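Probable aminotransferase (Pseudomonas aeruginosa, PDB 5YKR) is a probable class-III aminotransferase, a member of the pyridoxal-phosphate-dependent enzyme family, and assembles from two copies of its chain. Local coordinates at residues Tyr77-Leu82 and Phe89-Pro94; Phe356-Gln361 and Glu440-His445. One frame throughout, in Å; residues are numbered along the deposited sequence.

Contact 1: residues Tyr77-Leu82 and Phe89-Pro94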
loop_
_atom_site.group_PDB
_atom_site.type_symbol
_atom_site.label_atom_id
_atom_site.label_comp_id
_atom_site.label_asym_id
_atom_site.label_seq_id
_atom_site.Cartn_x
_atom_site.Cartn_y
_atom_site.Cartn_z
ATOM N N TYR A 77 29.139 1.994 6.051
ATOM C CA TYR A 77 28.418 2.811 6.992
ATOM C C TYR A 77 27.880 1.964 8.133
ATOM O O TYR A 77 27.550 0.784 7.923
ATOM C CB TYR A 77 27.205 3.494 6.313
ATOM C CG TYR A 77 27.536 4.238 5.043
ATOM C CD1 TYR A 77 27.656 3.565 3.848
ATOM C CD2 TYR A 77 27.785 5.609 5.047
ATOM C CE1 TYR A 77 28.040 4.221 2.678
ATOM C CE2 TYR A 77 28.091 6.287 3.885
ATOM C CZ TYR A 77 28.230 5.593 2.693
ATOM O OH TYR A 77 28.575 6.313 1.562
ATOM N N VAL A 78 27.760 2.579 9.307
ATOM C CA VAL A 78 26.857 2.104 10.333
ATOM C C VAL A 78 25.531 2.859 10.120
ATOM O O VAL A 78 25.483 4.071 9.864
ATOM C CB VAL A 78 27.323 2.246 11.795
ATOM C CG1 VAL A 78 27.854 3.566 12.073
ATOM C CG2 VAL A 78 26.183 1.992 12.752
ATOM N N ASP A 79 24.448 2.084 10.153
ATOM C CA ASP A 79 23.116 2.556 9.793
ATOM C C ASP A 79 22.254 2.727 11.014
ATOM O O ASP A 79 21.808 1.732 11.641
ATOM C CB ASP A 79 22.503 1.587 8.784
ATOM C CG ASP A 79 21.254 2.126 8.132
ATOM O OD1 ASP A 79 20.793 3.231 8.510
ATOM O OD2 ASP A 79 20.680 1.416 7.259
ATOM N N PHE A 80 21.986 4.005 11.364
ATOM C CA PHE A 80 20.988 4.389 12.353
ATOM C C PHE A 80 19.653 4.881 11.740
ATOM O O PHE A 80 18.727 5.276 12.457
ATOM C CB PHE A 80 21.559 5.488 13.303
ATOM C CG PHE A 80 22.626 5.015 14.252
ATOM C CD1 PHE A 80 22.285 4.327 15.385
ATOM C CD2 PHE A 80 23.962 5.179 13.969
ATOM C CE1 PHE A 80 23.238 3.879 16.269
ATOM C CE2 PHE A 80 24.934 4.723 14.860
ATOM C CZ PHE A 80 24.565 4.106 15.996
ATOM N N ALA A 81 19.614 4.879 10.406
ATOM C CA ALA A 81 18.405 5.237 9.638
ATOM C C ALA A 81 17.458 4.054 9.451
ATOM O O ALA A 81 16.231 4.182 9.581
ATOM C CB ALA A 81 18.831 5.757 8.274
ATOM N N LEU A 82 18.068 2.900 9.143
ATOM C CA LEU A 82 17.359 1.600 9.099
ATOM C C LEU A 82 16.091 1.697 8.239
ATOM O O LEU A 82 14.972 1.353 8.678
ATOM C CB LEU A 82 17.090 1.087 10.501
ATOM C CG LEU A 82 18.355 0.776 11.304
ATOM C CD1 LEU A 82 18.003 0.397 12.745
ATOM C CD2 LEU A 82 19.165 -0.344 10.635
ATOM N N PHE A 89 14.553 -3.501 12.974
ATOM C CA PHE A 89 15.289 -4.583 13.646
ATOM C C PHE A 89 16.538 -5.058 12.951
ATOM O O PHE A 89 17.099 -6.092 13.319
ATOM C CB PHE A 89 14.331 -5.729 14.010
ATOM C CG PHE A 89 13.236 -5.277 14.907
ATOM C CD1 PHE A 89 13.460 -5.228 16.281
ATOM C CD2 PHE A 89 12.010 -4.883 14.392
ATOM C CE1 PHE A 89 12.524 -4.724 17.114
ATOM C CE2 PHE A 89 11.052 -4.331 15.247
ATOM C CZ PHE A 89 11.341 -4.287 16.605
ATOM N N GLY A 90 17.009 -4.242 11.995
ATOM C CA GLY A 90 18.203 -4.532 11.212
ATOM C C GLY A 90 17.885 -5.008 9.811
ATOM O O GLY A 90 16.756 -5.452 9.489
ATOM N N HIS A 91 18.887 -4.932 8.961
ATOM C CA HIS A 91 18.798 -5.474 7.622
ATOM C C HIS A 91 18.997 -6.974 7.636
ATOM O O HIS A 91 19.864 -7.477 8.352
ATOM C CB HIS A 91 19.818 -4.798 6.726
ATOM C CG HIS A 91 19.634 -3.328 6.640
ATOM N ND1 HIS A 91 18.509 -2.750 6.108
ATOM C CD2 HIS A 91 20.414 -2.316 7.093
ATOM C CE1 HIS A 91 18.633 -1.431 6.179
ATOM N NE2 HIS A 91 19.775 -1.130 6.797
ATOM N N ALA A 92 18.248 -7.682 6.772
ATOM C CA ALA A 92 18.531 -9.089 6.539
ATOM C C ALA A 92 18.540 -9.937 7.836
ATOM O O ALA A 92 19.439 -10.774 8.045
ATOM C CB ALA A 92 19.855 -9.245 5.772
ATOM N N GLN A 93 17.572 -9.709 8.708
ATOM C CA GLN A 93 17.403 -10.595 9.894
ATOM C C GLN A 93 17.259 -12.023 9.411
ATOM O O GLN A 93 16.410 -12.321 8.584
ATOM C CB GLN A 93 16.156 -10.177 10.688
ATOM C CG GLN A 93 16.328 -9.195 11.798
ATOM C CD GLN A 93 17.003 -9.734 13.025
ATOM O OE1 GLN A 93 17.322 -10.959 13.153
ATOM N NE2 GLN A 93 17.241 -8.802 13.976
ATOM N N PRO A 94 18.128 -12.946 9.876
ATOM C CA PRO A 94 18.145 -14.245 9.253
ATOM C C PRO A 94 16.819 -15.030 9.321
ATOM O O PRO A 94 16.434 -15.660 8.319
ATOM C CB PRO A 94 19.255 -14.990 9.990
ATOM C CG PRO A 94 20.070 -13.952 10.561
ATOM C CD PRO A 94 19.285 -12.719 10.749
#

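Contact 2: residues Phe356-Gln361 and Glu440-His445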
loop_
_atom_site.group_PDB
_atom_site.type_symbol
_atom_site.label_atom_id
_atom_site.label_comp_id
_atom_site.label_asym_id
_atom_site.label_seq_id
_atom_site.Cartn_x
_atom_site.Cartn_y
_atom_site.Cartn_z
ATOM N N PHE A 356 17.629 -0.878 23.917
ATOM C CA PHE A 356 17.484 0.206 24.932
ATOM C C PHE A 356 18.848 0.602 25.522
ATOM O O PHE A 356 19.130 1.776 25.729
ATOM C CB PHE A 356 16.614 -0.229 26.102
ATOM C CG PHE A 356 15.187 -0.504 25.803
ATOM C CD1 PHE A 356 14.561 -0.022 24.671
ATOM C CD2 PHE A 356 14.455 -1.268 26.697
ATOM C CE1 PHE A 356 13.228 -0.257 24.435
ATOM C CE2 PHE A 356 13.115 -1.556 26.469
ATOM C CZ PHE A 356 12.500 -1.021 25.324
ATOM N N GLN A 357 19.690 -0.392 25.798
ATOM C CA GLN A 357 21.004 -0.079 26.355
ATOM C C GLN A 357 21.810 0.824 25.392
ATOM O O GLN A 357 22.432 1.826 25.790
ATOM C CB GLN A 357 21.774 -1.385 26.647
ATOM C CG GLN A 357 23.212 -1.203 27.093
ATOM C CD GLN A 357 23.938 -2.525 27.173
ATOM O OE1 GLN A 357 24.816 -2.839 26.346
ATOM N NE2 GLN A 357 23.599 -3.303 28.173
ATOM N N LEU A 358 21.809 0.442 24.117
ATOM C CA LEU A 358 22.589 1.184 23.123
ATOM C C LEU A 358 21.969 2.565 22.865
ATOM O O LEU A 358 22.695 3.551 22.704
ATOM C CB LEU A 358 22.797 0.373 21.834
ATOM C CG LEU A 358 23.856 -0.736 21.812
ATOM C CD1 LEU A 358 25.233 -0.120 21.917
ATOM C CD2 LEU A 358 23.710 -1.676 22.977
ATOM N N ALA A 359 20.629 2.626 22.835
ATOM C CA ALA A 359 19.947 3.913 22.652
ATOM C C ALA A 359 20.193 4.857 23.833
ATOM O O ALA A 359 20.390 6.056 23.644
ATOM C CB ALA A 359 18.478 3.696 22.372
ATOM N N ALA A 360 20.198 4.318 25.048
ATOM C CA ALA A 360 20.501 5.132 26.222
ATOM C C ALA A 360 21.891 5.676 26.172
ATOM O O ALA A 360 22.109 6.826 26.527
ATOM C CB ALA A 360 20.296 4.325 27.475
ATOM N N GLN A 361 22.844 4.868 25.697
ATOM C CA GLN A 361 24.227 5.313 25.542
ATOM C C GLN A 361 24.279 6.481 24.531
ATOM O O GLN A 361 24.945 7.475 24.730
ATOM C CB GLN A 361 25.114 4.133 25.099
ATOM C CG GLN A 361 26.606 4.443 24.809
ATOM C CD GLN A 361 27.327 3.336 24.008
ATOM O OE1 GLN A 361 26.803 2.223 23.877
ATOM N NE2 GLN A 361 28.527 3.644 23.471
ATOM N N GLU A 440 30.528 0.351 19.786
ATOM C CA GLU A 440 31.432 1.132 18.936
ATOM C C GLU A 440 30.728 2.004 17.910
ATOM O O GLU A 440 31.238 3.061 17.512
ATOM C CB GLU A 440 32.532 0.258 18.267
ATOM C CG GLU A 440 32.046 -0.747 17.249
ATOM C CD GLU A 440 33.109 -1.747 16.811
ATOM O OE1 GLU A 440 34.020 -1.337 16.041
ATOM O OE2 GLU A 440 33.018 -2.935 17.220
ATOM N N ASP A 441 29.571 1.535 17.444
ATOM C CA ASP A 441 28.819 2.273 16.440
ATOM C C ASP A 441 28.216 3.530 17.070
ATOM O O ASP A 441 28.225 4.615 16.474
ATOM C CB ASP A 441 27.659 1.417 15.932
ATOM C CG ASP A 441 28.083 0.132 15.273
ATOM O OD1 ASP A 441 29.222 0.047 14.754
ATOM O OD2 ASP A 441 27.234 -0.820 15.295
ATOM N N VAL A 442 27.722 3.380 18.284
ATOM C CA VAL A 442 27.222 4.518 19.049
ATOM C C VAL A 442 28.357 5.515 19.341
ATOM O O VAL A 442 28.166 6.741 19.205
ATOM C CB VAL A 442 26.542 4.047 20.333
ATOM C CG1 VAL A 442 26.193 5.226 21.216
ATOM C CG2 VAL A 442 25.312 3.234 20.012
ATOM N N GLU A 443 29.526 5.005 19.719
ATOM C CA GLU A 443 30.660 5.884 19.974
ATOM C C GLU A 443 31.058 6.661 18.724
ATOM O O GLU A 443 31.418 7.858 18.810
ATOM C CB GLU A 443 31.841 5.049 20.554
ATOM C CG GLU A 443 31.535 4.500 21.940
ATOM C CD GLU A 443 32.339 3.237 22.383
ATOM O OE1 GLU A 443 33.371 2.838 21.753
ATOM O OE2 GLU A 443 31.924 2.623 23.408
ATOM N N LEU A 444 31.005 6.016 17.569
ATOM C CA LEU A 444 31.328 6.714 16.316
ATOM C C LEU A 444 30.316 7.826 16.060
ATOM O O LEU A 444 30.687 8.980 15.767
ATOM C CB LEU A 444 31.390 5.749 15.140
ATOM C CG LEU A 444 31.670 6.354 13.753
ATOM C CD1 LEU A 444 33.045 7.042 13.720
ATOM C CD2 LEU A 444 31.597 5.303 12.681
ATOM N N HIS A 445 29.032 7.515 16.134
ATOM C CA HIS A 445 28.017 8.574 16.047
ATOM C C HIS A 445 28.342 9.747 16.961
ATOM O O HIS A 445 28.281 10.921 16.555
ATOM C CB HIS A 445 26.636 7.990 16.410
ATOM C CG HIS A 445 25.556 9.034 16.512
ATOM N ND1 HIS A 445 25.237 9.720 17.676
ATOM C CD2 HIS A 445 24.715 9.501 15.563
ATOM C CE1 HIS A 445 24.269 10.581 17.425
ATOM N NE2 HIS A 445 23.912 10.443 16.151
#

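Contact 1: residues Tyr77-Leu82 and Phe89-Pro94
The imidazole of His-91 presents its NE2 edge to the carboxylate of Asp-79, and the two are joined by a His-carboxylate hydrogen bond that ties the loop leading into helix 94-104 back to the end of strand 76-79, which lies in the small mixed sheet of the class-III aminotransferase chain. NE2 donates to Asp-79 OD2 over 2.7 Å, almost straight at 176°. The oxygen lies in the plane of the ring but is met on its anti side, with the donor somewhat out of the carboxylate plane; the two flat groups are turned 27° against each other.

The carboxylate is held from its other oxygen too. Asp-79 OD1 accepts from Ala-81 N (2.8 Å), closing an Asx turn, and from Leu-82 N (2.8 Å), both from the same face of its plane. With CG anti to the backbone N (chi1 -168°), Asp-79 has OD1 beside the amides of the turn after the strand while OD2 reaches across to the histidine. Three N-H groups thus grip one buried carboxylate and fix its rotation; they should also help to stabilise its negative charge.

Leu-82 adds an apolar touch: its CD2 methyl lies 4.0 Å from His-91 NE2, coming obliquely to the ring, and 4.3 Å from the CA of Gly-90. The backbone angles of Gly-90 would press a CB against the preceding carbonyl oxygen, so a residue lacking one suits this bend. His-91 also packs on Leu-110 of the second subunit, which places the contact close to the dimer interface. Further along, Gln-93, the N-cap residue of helix 94-104, curls back so that its NE2 donates to the Phe-89 carbonyl O at 2.8 Å.

Contact 2: residues Phe356-Gln361 and Glu440-His445
Gln-361 NE2 reaches from helix 349-372 to helix 439-456, where it comes to 3.5 Å from Glu-443 CG and makes a weak hydrogen bond to the carbonyl O of Ala-439, in the first turn of that helix. Glu-443 OE2 is near the same nitrogen, though no hydrogen bond joins them, and the amide and carboxylate planes are 55° apart. The Gln-361 chain gets there extended, CG lying opposite the backbone N (chi1 177°).

On the way it passes Val-442, whose CG1 methyl sits 3.6 Å from Gln-361 CD and also touches NE2 and CG, so the amide end packs on the methyl along with the neighbouring CG. The second methyl of Val-442, CG2, meets Leu-358 CD1 at 3.9 Å and Leu-358 O at 3.8 Å. The valine thus divides its methyls between two residues three positions apart on the facing helix. Leu-362, also of helix 349-372, touches Val-442.

The two helix segments run in nearly the same direction, 20° apart, with axes 9.8 Å from each other. Nearby, Asp-441 OD1 forms a salt bridge with Arg-438. Buried Leu-358 and Val-442 meet by methyls, while the Gln-361 amide and Glu-443 lie at the more exposed side. With no hydrogen bond between the segments and a modest polar link to Ala-439 O, the contact probably relies mainly on dispersion.

Overall arrangement
From the N terminus, the chain first passes through contact 1, in which strand 76-79 and the stretch before helix 94-104 close a short loop of six residues. Contact 2 comes much later and joins helix 349-372 to helix 439-456, enclosing 78 residues that include strand 422-423, the neighbour of strand 76-79 in the small sheet. The two closures follow in series, neither nested nor crossed. In space their centres are about 14 Å apart, and they touch: Val-78 CG2 packs 3.6 Å from Asp-441 CB, and the Phe-80 ring reaches the backbone of helix 439-456 and His-445. Helix 439-456 thus packs on both the segment 77-82 and helix 349-372.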